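Local atomic coordinates of endo-1,4-beta-mannanase (Eisenia fetida, PDB entry 5Y6T), a protein that probably hydrolyses internal beta-1,4-mannosidic linkages of mannans, as a cold-adapted glycoside hydrolase of family GH5. Residues Ala30-Tyr34 / Gly35-Gly39; Thr122-Ser126 / Arg127-Leu131; Ser206-Asn209 / Lys210-Ala214; Gly305-Ile308 / Thr309-Phe312. All blocks are in the same frame, centred on the assembly; numbering follows the deposited sequence. Where two conformers were deposited one is given.

Interaction 1: Ala30-Tyr34 / Gly35-Gly39; sequences AWQNY and GRDFG
The carboxylate of Asp37 turns back to the preceding residues and grips two successive backbone N-H groups, one with each oxygen. Asp37 OD2 accepts from Gln32 N at 2.8 Å. Asp37 OD1 accepts from Asn33 N at the same distance. Both donors come in on the syn sides, 18° and 28° out of the carboxylate plane. Two nearly straight bonds fix the rotation of the carboxylate and would be expected to stabilise its charged form. Its oxygens also rest against methylenes, OD2 lying 3.2 Å from Trp31 CB and OD1 close to Gln32 CB. Between these residues the chain reverses in a type II beta turn, Asn33 to Arg36, closed by Arg36 N to Asn33 O at 2.8 Å, with Gly35 taking the positive phi of the third position. The Tyr34 ring, its CG anti to the backbone N (chi1 177°), swings back to Trp31: Tyr34 CD1 stands 3.5 Å above one indole face, offset toward the rim, while the indole lies at the edge of the phenol ring. Tyr34 OH is held by Asn119. This strand-to-helix loop of the (beta/alpha)8 barrel expected of GH5 joins strand 20-28 to helix 42-60: Gln32 and Asp37 lean on Leu51 of that helix, Trp31 meets Trp69 of strand 65-72, and Phe38 packs on Met95 and Leu99 of helix 95-108.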
loop_
_atom_site.group_PDB
_atom_site.type_symbol
_atom_site.label_atom_id
_atom_site.label_comp_id
_atom_site.label_asym_id
_atom_site.label_seq_id
_atom_site.Cartn_x
_atom_site.Cartn_y
_atom_site.Cartn_z
ATOM N N ALA A 30 8.188 6.330 -4.077
ATOM C CA ALA A 30 6.767 6.389 -3.666
ATOM C C ALA A 30 6.112 7.755 -3.962
ATOM O O ALA A 30 4.895 7.923 -3.859
ATOM C CB ALA A 30 6.615 6.050 -2.226
ATOM N N TRP A 31 6.926 8.695 -4.393
ATOM C CA TRP A 31 6.527 10.033 -4.768
ATOM C C TRP A 31 7.596 10.660 -5.638
ATOM O O TRP A 31 8.660 10.128 -5.767
ATOM C CB TRP A 31 6.324 10.968 -3.585
ATOM C CG TRP A 31 7.567 11.103 -2.697
ATOM C CD1 TRP A 31 8.652 11.904 -2.901
ATOM C CD2 TRP A 31 7.851 10.319 -1.554
ATOM N NE1 TRP A 31 9.570 11.702 -1.895
ATOM C CE2 TRP A 31 9.114 10.719 -1.060
ATOM C CE3 TRP A 31 7.167 9.278 -0.899
ATOM C CZ2 TRP A 31 9.680 10.171 0.132
ATOM C CZ3 TRP A 31 7.734 8.733 0.270
ATOM C CH2 TRP A 31 8.984 9.139 0.740
ATOM N N GLN A 32 7.234 11.771 -6.267
ATOM C CA GLN A 32 8.234 12.679 -6.900
ATOM C C GLN A 32 8.354 13.908 -6.017
ATOM O O GLN A 32 9.426 14.178 -5.441
ATOM C CB GLN A 32 7.809 13.041 -8.315
ATOM C CG GLN A 32 8.716 14.024 -9.069
ATOM C CD GLN A 32 10.117 13.496 -9.312
ATOM O OE1 GLN A 32 10.385 12.303 -9.247
ATOM N NE2 GLN A 32 11.032 14.414 -9.565
ATOM N N ASN A 33 7.268 14.663 -5.911
ATOM C CA ASN A 33 7.175 15.714 -4.912
ATOM C C ASN A 33 6.229 15.236 -3.790
ATOM O O ASN A 33 5.023 15.261 -3.980
ATOM C CB ASN A 33 6.626 16.972 -5.536
ATOM C CG ASN A 33 7.608 17.615 -6.526
ATOM O OD1 ASN A 33 8.763 17.169 -6.651
ATOM N ND2 ASN A 33 7.122 18.618 -7.278
ATOM N N TYR A 34 6.790 14.802 -2.660
ATOM C CA TYR A 34 6.003 14.179 -1.606
ATOM C C TYR A 34 4.743 14.934 -1.224
ATOM O O TYR A 34 4.791 16.119 -0.821
ATOM C CB TYR A 34 6.911 14.037 -0.389
ATOM C CG TYR A 34 6.275 13.482 0.829
ATOM C CD1 TYR A 34 6.253 12.096 1.084
ATOM C CD2 TYR A 34 5.790 14.317 1.795
ATOM C CE1 TYR A 34 5.695 11.617 2.273
ATOM C CE2 TYR A 34 5.242 13.825 2.972
ATOM C CZ TYR A 34 5.220 12.480 3.199
ATOM O OH TYR A 34 4.657 12.020 4.395
ATOM N N GLY A 35 3.598 14.253 -1.314
ATOM C CA GLY A 35 2.294 14.766 -0.967
ATOM C C GLY A 35 1.785 15.816 -1.928
ATOM O O GLY A 35 0.690 16.298 -1.750
ATOM N N ARG A 36 2.561 16.100 -3.010
ATOM C CA ARG A 36 2.216 17.179 -3.927
ATOM C C ARG A 36 2.358 16.728 -5.371
ATOM O O ARG A 36 2.673 17.506 -6.280
ATOM C CB ARG A 36 3.094 18.403 -3.616
ATOM C CG ARG A 36 2.879 18.899 -2.210
ATOM C CD ARG A 36 3.660 20.168 -1.914
ATOM N NE ARG A 36 3.290 20.787 -0.641
ATOM C CZ ARG A 36 3.161 22.107 -0.457
ATOM N NH1 ARG A 36 3.359 22.967 -1.463
ATOM N NH2 ARG A 36 2.839 22.577 0.736
ATOM N N ASP A 37 2.108 15.442 -5.611
ATOM C CA ASP A 37 2.211 14.908 -6.962
ATOM C C ASP A 37 0.924 15.016 -7.770
ATOM O O ASP A 37 0.939 15.128 -8.996
ATOM C CB ASP A 37 2.638 13.444 -6.879
ATOM C CG ASP A 37 4.116 13.306 -6.575
ATOM O OD1 ASP A 37 4.898 14.053 -7.204
ATOM O OD2 ASP A 37 4.508 12.447 -5.800
ATOM N N PHE A 38 -0.184 14.838 -7.081
ATOM C CA PHE A 38 -1.521 14.860 -7.669
ATOM C C PHE A 38 -2.383 15.923 -7.025
ATOM O O PHE A 38 -2.341 16.121 -5.824
ATOM C CB PHE A 38 -2.148 13.457 -7.512
ATOM C CG PHE A 38 -1.304 12.366 -8.116
ATOM C CD1 PHE A 38 -1.353 12.044 -9.441
ATOM C CD2 PHE A 38 -0.453 11.614 -7.301
ATOM C CE1 PHE A 38 -0.570 11.054 -9.983
ATOM C CE2 PHE A 38 0.305 10.598 -7.820
ATOM C CZ PHE A 38 0.273 10.295 -9.147
ATOM N N GLY A 39 -3.234 16.565 -7.807
ATOM C CA GLY A 39 -4.043 17.616 -7.237
ATOM C C GLY A 39 -3.360 18.998 -7.385
ATOM O O GLY A 39 -2.131 19.110 -7.631
#

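Interaction 2: Thr122-Ser126 / Arg127-Leu131; sequences TTPTS and RYRDL
Pro124 brings its CB obliquely to the Tyr128 ring, 3.4 Å from Tyr128 CD2, and with its CG also reaches the neighbouring CE2. The tyrosine is brought there by a first torsion that sets CG opposite the backbone N (chi1 160°). The same proline is shared with Arg129, whose chain crosses it at about a right angle and carries the guanidinium so that Pro124 CB lies loosely over one of its faces. Thr123 adds its methyl at the guanidinium edge, in plane, with CG2 3.4 Å from Arg129 NH2. That nitrogen is also 3.1 Å from Pro124 O, and it forms a salt bridge with Asp197. The bend of the arginine at chi3 (-66°) turns the group back along the loop toward these partners. Thr125 takes the N-cap position, but its OG1 is turned to Asp73 O, to which it is bonded, and packs 3.6 Å from Tyr128 CB. The first helical bonds follow: Arg129 N to Thr125 O at 2.9 Å is almost straight (174°), whereas Asp130 N to Ser126 O, likewise 2.9 Å, is more bent. Tyr128 OH binds Asn119 O, and its ring stacks on Trp118, joining the helix start to strand 112-119. With a proline packed on its first turn, helix 126-133 thus starts after the short loop that follows barrel strand 112-119, within the strand-loop-helix succession of the (beta/alpha)8 barrel to which GH5 enzymes belong.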
loop_
_atom_site.group_PDB
_atom_site.type_symbol
_atom_site.label_atom_id
_atom_site.label_comp_id
_atom_site.label_asym_id
_atom_site.label_seq_id
_atom_site.Cartn_x
_atom_site.Cartn_y
_atom_site.Cartn_z
ATOM N N THR A 122 4.646 9.068 9.272
ATOM C CA THR A 122 5.002 10.386 9.782
ATOM C C THR A 122 3.845 10.921 10.593
ATOM O O THR A 122 2.723 10.453 10.503
ATOM C CB THR A 122 5.288 11.376 8.656
ATOM O OG1 THR A 122 4.152 11.466 7.765
ATOM C CG2 THR A 122 6.604 10.946 7.873
ATOM N N THR A 123 4.101 11.929 11.383
ATOM C CA THR A 123 3.103 12.448 12.239
ATOM C C THR A 123 2.049 13.188 11.363
ATOM O O THR A 123 2.396 14.068 10.552
ATOM C CB THR A 123 3.722 13.442 13.218
ATOM O OG1 THR A 123 4.734 12.775 13.978
ATOM C CG2 THR A 123 2.666 13.961 14.190
ATOM N N PRO A 124 0.778 12.908 11.601
ATOM C CA PRO A 124 -0.231 13.606 10.822
ATOM C C PRO A 124 -0.357 15.097 11.075
ATOM O O PRO A 124 -0.169 15.533 12.231
ATOM C CB PRO A 124 -1.566 12.952 11.300
ATOM C CG PRO A 124 -1.178 11.657 11.837
ATOM C CD PRO A 124 0.205 11.799 12.399
ATOM N N THR A 125 -0.701 15.847 10.035
ATOM C CA THR A 125 -1.242 17.181 10.225
ATOM C C THR A 125 -2.565 17.125 11.009
ATOM O O THR A 125 -3.226 16.098 11.044
ATOM C CB THR A 125 -1.463 17.902 8.913
ATOM O OG1 THR A 125 -2.475 17.223 8.176
ATOM C CG2 THR A 125 -0.138 18.051 8.143
ATOM N N SER A 126 -2.948 18.210 11.674
ATOM C CA SER A 126 -4.082 18.206 12.603
ATOM C C SER A 126 -5.390 17.911 11.859
ATOM O O SER A 126 -6.324 17.236 12.403
ATOM C CB SER A 126 -4.127 19.531 13.425
ATOM O OG SER A 126 -4.412 20.600 12.488
ATOM N N ARG A 127 -5.507 18.335 10.602
ATOM C CA ARG A 127 -6.757 18.071 9.865
ATOM C C ARG A 127 -6.903 16.620 9.526
ATOM O O ARG A 127 -8.026 16.064 9.601
ATOM C CB ARG A 127 -6.899 18.927 8.662
ATOM C CG ARG A 127 -7.095 20.438 8.913
ATOM C CD ARG A 127 -8.359 20.704 9.677
ATOM N NE ARG A 127 -8.695 22.135 9.537
ATOM C CZ ARG A 127 -9.482 22.776 10.363
ATOM N NH1 ARG A 127 -10.069 22.177 11.338
ATOM N NH2 ARG A 127 -9.686 24.092 10.194
ATOM N N TYR A 128 -5.798 15.975 9.213
ATOM C CA TYR A 128 -5.810 14.537 8.934
ATOM C C TYR A 128 -6.062 13.747 10.232
ATOM O O TYR A 128 -6.936 12.865 10.312
ATOM C CB TYR A 128 -4.500 14.195 8.220
ATOM C CG TYR A 128 -4.015 12.751 8.203
ATOM C CD1 TYR A 128 -4.858 11.697 8.213
ATOM C CD2 TYR A 128 -2.629 12.475 8.073
ATOM C CE1 TYR A 128 -4.394 10.378 8.189
ATOM C CE2 TYR A 128 -2.142 11.209 8.010
ATOM C CZ TYR A 128 -2.995 10.123 8.119
ATOM O OH TYR A 128 -2.428 8.885 8.093
ATOM N N ARG A 129 -5.369 14.098 11.285
ATOM C CA ARG A 129 -5.596 13.431 12.565
ATOM C C ARG A 129 -7.050 13.536 12.976
ATOM O O ARG A 129 -7.652 12.557 13.456
ATOM C CB ARG A 129 -4.689 13.983 13.652
ATOM C CG ARG A 129 -4.688 13.044 14.898
ATOM C CD ARG A 129 -3.905 13.550 16.086
ATOM N NE ARG A 129 -2.487 13.626 15.823
ATOM C CZ ARG A 129 -1.851 14.707 15.418
ATOM N NH1 ARG A 129 -2.526 15.841 15.190
ATOM N NH2 ARG A 129 -0.533 14.633 15.227
ATOM N N ASP A 130 -7.625 14.702 12.743
ATOM C CA ASP A 130 -9.021 14.879 13.131
ATOM C C ASP A 130 -9.974 13.962 12.330
ATOM O O ASP A 130 -11.004 13.583 12.910
ATOM C CB ASP A 130 -9.447 16.335 12.956
ATOM C CG ASP A 130 -8.867 17.264 14.056
ATOM O OD1 ASP A 130 -8.200 16.804 15.030
ATOM O OD2 ASP A 130 -8.964 18.499 13.848
ATOM N N LEU A 131 -9.610 13.551 11.104
ATOM C CA LEU A 131 -10.419 12.543 10.374
ATOM C C LEU A 131 -10.426 11.193 11.071
ATOM O O LEU A 131 -11.383 10.428 10.927
ATOM C CB LEU A 131 -9.960 12.363 8.985
ATOM C CG LEU A 131 -9.955 13.590 8.073
ATOM C CD1 LEU A 131 -9.516 13.206 6.685
ATOM C CD2 LEU A 131 -11.322 14.293 8.101
#

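Interaction 3: Ser206-Asn209 / Lys210-Ala214; sequences SFIN and KQTAA
Gln211 and Phe207, one helical turn apart, combine an amide-aromatic contact with a side-chain-to-backbone bond. Gln211 NE2 lies 3.0 Å above the Phe207 ring plane, over its centre, with the amide and ring planes 69° apart. The ring is placed beneath it by a first torsion putting CG opposite the backbone N (chi1 -178°).

Two buried carbonyls each accept from a side chain and a backbone N-H. The same NE2 donates to Phe207 O at 3.0 Å, coming from above the carbonyl plane, while Gln211 N reaches that oxygen from the opposite face at 3.2 Å. Trp118 NE1 bonds to Gln211 OE1, so the carboxamide's rotation is fixed from both ends. Thr212 OG1 donates to Ile208 O at 2.8 Å, and Thr212 N meets the other face of that carbonyl at 2.9 Å; a threonine hydroxyl bonded to the carbonyl four residues back is a common feature of helices.

Regular backbone bonds run alongside, Lys210 N to Ser206 O and Ala213 N to Asn209 O. In van der Waals contact, the lysine chain lies along the Ser206 carbonyl and bends at chi4, bringing Lys210 CE to 3.3 Å from Ser206 OG; its NZ is bonded to Gly253 O.

All of this belongs to helix 201-218, packed against the barrel. Phe207 faces Tyr128 and Leu131 of helix 126-133 and Leu138 of helix 135-152, and Ala214 packs on Ile142 of the latter; Ile208 and Thr212 rest on Leu226 and Val224 of barrel strand 223-228, and Asn209 ties to Asp255 and Gly258 beyond helix 246-253.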
loop_
_atom_site.group_PDB
_atom_site.type_symbol
_atom_site.label_atom_id
_atom_site.label_comp_id
_atom_site.label_asym_id
_atom_site.label_seq_id
_atom_site.Cartn_x
_atom_site.Cartn_y
_atom_site.Cartn_z
ATOM N N SER A 206 -10.752 1.488 12.611
ATOM C CA SER A 206 -12.040 2.087 12.190
ATOM C C SER A 206 -11.875 2.941 10.930
ATOM O O SER A 206 -12.646 2.827 10.002
ATOM C CB SER A 206 -12.643 2.860 13.378
ATOM O OG SER A 206 -13.916 3.383 12.998
ATOM N N PHE A 207 -10.831 3.791 10.924
ATOM C CA PHE A 207 -10.485 4.708 9.806
ATOM C C PHE A 207 -10.290 3.876 8.528
ATOM O O PHE A 207 -10.838 4.198 7.492
ATOM C CB PHE A 207 -9.237 5.529 10.222
ATOM C CG PHE A 207 -8.753 6.562 9.228
ATOM C CD1 PHE A 207 -9.409 7.784 9.099
ATOM C CD2 PHE A 207 -7.588 6.379 8.551
ATOM C CE1 PHE A 207 -8.891 8.774 8.308
ATOM C CE2 PHE A 207 -7.037 7.384 7.759
ATOM C CZ PHE A 207 -7.745 8.568 7.601
ATOM N N ILE A 208 -9.569 2.782 8.678
ATOM C CA ILE A 208 -9.301 1.898 7.596
ATOM C C ILE A 208 -10.575 1.184 7.116
ATOM O O ILE A 208 -10.820 1.064 5.882
ATOM C CB ILE A 208 -8.152 0.897 7.935
ATOM C CG1 ILE A 208 -6.830 1.700 8.084
ATOM C CG2 ILE A 208 -8.008 -0.169 6.865
ATOM C CD1 ILE A 208 -5.828 0.981 8.939
ATOM N N ASN A 209 -11.291 0.584 8.040
ATOM C CA ASN A 209 -12.493 -0.158 7.727
ATOM C C ASN A 209 -13.484 0.710 6.945
ATOM O O ASN A 209 -14.018 0.290 5.918
ATOM C CB ASN A 209 -13.136 -0.635 9.039
ATOM C CG ASN A 209 -14.537 -1.271 8.825
ATOM O OD1 ASN A 209 -15.522 -0.764 9.350
ATOM N ND2 ASN A 209 -14.602 -2.385 8.071
ATOM N N LYS A 210 -13.735 1.925 7.428
ATOM C CA LYS A 210 -14.749 2.797 6.806
ATOM C C LYS A 210 -14.361 3.214 5.418
ATOM O O LYS A 210 -15.206 3.237 4.508
ATOM C CB LYS A 210 -15.152 3.988 7.696
ATOM C CG LYS A 210 -15.768 3.563 9.028
ATOM C CD LYS A 210 -15.971 4.717 10.017
ATOM C CE LYS A 210 -16.639 4.308 11.344
ATOM N NZ LYS A 210 -18.073 3.969 11.264
ATOM N N GLN A 211 -13.111 3.621 5.248
ATOM C CA GLN A 211 -12.653 3.994 3.899
ATOM C C GLN A 211 -12.546 2.834 2.933
ATOM O O GLN A 211 -12.918 2.961 1.770
ATOM C CB GLN A 211 -11.349 4.763 3.937
ATOM C CG GLN A 211 -11.522 6.125 4.550
ATOM C CD GLN A 211 -10.187 6.761 4.797
ATOM O OE1 GLN A 211 -9.625 7.428 3.908
ATOM N NE2 GLN A 211 -9.630 6.529 5.978
ATOM N N THR A 212 -12.189 1.665 3.444
ATOM C CA THR A 212 -12.130 0.481 2.595
ATOM C C THR A 212 -13.544 0.151 2.086
ATOM O O THR A 212 -13.731 -0.138 0.901
ATOM C CB THR A 212 -11.451 -0.716 3.290
ATOM O OG1 THR A 212 -10.058 -0.415 3.572
ATOM C CG2 THR A 212 -11.453 -1.936 2.424
ATOM N N ALA A 213 -14.519 0.197 2.986
ATOM C CA ALA A 213 -15.896 -0.100 2.647
ATOM C C ALA A 213 -16.331 0.914 1.560
ATOM O O ALA A 213 -16.962 0.551 0.535
ATOM C CB ALA A 213 -16.776 0.076 3.872
ATOM N N ALA A 214 -16.012 2.210 1.791
ATOM C CA ALA A 214 -16.433 3.241 0.867
ATOM C C ALA A 214 -15.819 3.021 -0.512
ATOM O O ALA A 214 -16.540 3.151 -1.515
ATOM C CB ALA A 214 -16.073 4.651 1.357
#

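Interaction 4: Gly305-Ile308 / Thr309-Phe312; sequences GRSI and TDQF
Ser307 and Asp310 form a capping box at the N terminus of helix 308-317, each side chain accepting from the other's backbone. Ser307 OG takes Asp310 N at 3.0 Å (166°), and Asp310 OD2 takes Ser307 N at 3.1 Å, met from 43° above the carboxylate plane. Ser307 OG can reach the N-H of Asp310 because it lies between its own N and carbonyl carbon (chi1 68°). This polar side carries the exposed Asp310, and the helix N terminus would probably stabilise its negative charge. Beside it, Arg306 runs its aliphatic part across Gln311, CG to CG 3.8 Å, while its guanidinium turns away to a salt bridge with Asp304.

The other side is buried and apolar. Ile308 and Phe312 point the same way, side by side, with Ile308 CG1 3.7 Å from Phe312 CE1. Phe312 lies against strand 322-325 and helix 338-348, Ile308 against Gln343 of that helix; Phe298 meets the Phe312 ring edge-to-face. Gln311 spans the two sides: its OE1 lies against Ile308 CA and CD1, and its NE2 bonds to Ser299 O. Ile308 O accepts the nearly straight Phe312 N bond (3.1 Å) and also lies in the plane of the Phe312 ring at its edge, 3.3 Å from Phe312 CD1.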
loop_
_atom_site.group_PDB
_atom_site.type_symbol
_atom_site.label_atom_id
_atom_site.label_comp_id
_atom_site.label_asym_id
_atom_site.label_seq_id
_atom_site.Cartn_x
_atom_site.Cartn_y
_atom_site.Cartn_z
ATOM N N GLY A 305 22.569 -7.294 4.270
ATOM C CA GLY A 305 23.650 -7.687 3.314
ATOM C C GLY A 305 23.230 -8.543 2.118
ATOM O O GLY A 305 23.955 -8.630 1.119
ATOM N N ARG A 306 22.059 -9.209 2.177
ATOM C CA ARG A 306 21.621 -9.995 1.085
ATOM C C ARG A 306 21.358 -9.036 -0.098
ATOM O O ARG A 306 21.126 -7.864 0.070
ATOM C CB ARG A 306 20.366 -10.804 1.401
ATOM C CG ARG A 306 19.145 -9.975 1.744
ATOM C CD ARG A 306 18.029 -10.845 2.337
ATOM N NE ARG A 306 18.480 -11.421 3.598
ATOM C CZ ARG A 306 18.189 -12.627 4.057
ATOM N NH1 ARG A 306 17.348 -13.420 3.424
ATOM N NH2 ARG A 306 18.700 -13.006 5.218
ATOM N N SER A 307 21.406 -9.559 -1.313
ATOM C CA SER A 307 21.309 -8.706 -2.471
ATOM C C SER A 307 19.839 -8.468 -2.807
ATOM O O SER A 307 18.960 -9.280 -2.434
ATOM C CB SER A 307 21.946 -9.318 -3.686
ATOM O OG SER A 307 21.206 -10.414 -4.102
ATOM N N ILE A 308 19.619 -7.399 -3.565
ATOM C CA ILE A 308 18.285 -7.100 -4.113
ATOM C C ILE A 308 17.708 -8.301 -4.891
ATOM O O ILE A 308 16.498 -8.608 -4.843
ATOM C CB ILE A 308 18.322 -5.850 -5.018
ATOM C CG1 ILE A 308 16.871 -5.363 -5.273
ATOM C CG2 ILE A 308 19.097 -6.089 -6.343
ATOM C CD1 ILE A 308 16.306 -4.583 -4.116
ATOM N N THR A 309 18.551 -9.023 -5.629
ATOM C CA THR A 309 18.071 -10.177 -6.386
ATOM C C THR A 309 17.627 -11.288 -5.447
ATOM O O THR A 309 16.657 -11.985 -5.725
ATOM C CB THR A 309 19.179 -10.612 -7.373
ATOM O OG1 THR A 309 19.313 -9.570 -8.369
ATOM C CG2 THR A 309 18.854 -11.902 -8.023
ATOM N N ASP A 310 18.402 -11.515 -4.372
ATOM C CA ASP A 310 18.013 -12.486 -3.358
ATOM C C ASP A 310 16.595 -12.184 -2.788
ATOM O O ASP A 310 15.811 -13.117 -2.539
ATOM C CB ASP A 310 18.972 -12.475 -2.169
ATOM C CG ASP A 310 20.336 -13.081 -2.468
ATOM O OD1 ASP A 310 20.483 -13.901 -3.431
ATOM O OD2 ASP A 310 21.253 -12.626 -1.734
ATOM N N GLN A 311 16.311 -10.910 -2.589
ATOM C CA GLN A 311 15.085 -10.513 -1.979
ATOM C C GLN A 311 13.915 -10.733 -2.939
ATOM O O GLN A 311 12.918 -11.367 -2.575
ATOM C CB GLN A 311 15.213 -9.068 -1.544
ATOM C CG GLN A 311 16.233 -8.789 -0.454
ATOM C CD GLN A 311 16.513 -7.339 -0.204
ATOM O OE1 GLN A 311 16.625 -6.532 -1.151
ATOM N NE2 GLN A 311 16.616 -6.949 1.077
ATOM N N PHE A 312 14.010 -10.246 -4.174
ATOM C CA PHE A 312 12.943 -10.517 -5.177
ATOM C C PHE A 312 12.782 -12.000 -5.417
ATOM O O PHE A 312 11.617 -12.509 -5.523
ATOM C CB PHE A 312 13.197 -9.850 -6.496
ATOM C CG PHE A 312 12.808 -8.385 -6.513
ATOM C CD1 PHE A 312 13.696 -7.408 -6.109
ATOM C CD2 PHE A 312 11.569 -8.012 -7.026
ATOM C CE1 PHE A 312 13.350 -6.056 -6.141
ATOM C CE2 PHE A 312 11.179 -6.666 -7.037
ATOM C CZ PHE A 312 12.086 -5.667 -6.660
#

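In the fold
From the N terminus, interaction 1 closes a turn within the loop between strand 20-28 and helix 42-60; interaction 2 then starts helix 126-133 after strand 112-119, interaction 3 lies within helix 201-218, and interaction 4 starts helix 308-317 after strand 293-297. All are local and follow in series, without nesting or crossing. In space the first three form a chain: Tyr34 OH of interaction 1 reaches Thr122 OG1 of interaction 2 in a weak hydrogen bond, and interaction 2 packs on interaction 3, joining helix 126-133 to helix 201-218. Interaction 4 belongs to a different sector of the barrel, its centre about 35 Å from those of interactions 2 and 3, across the chain's centre.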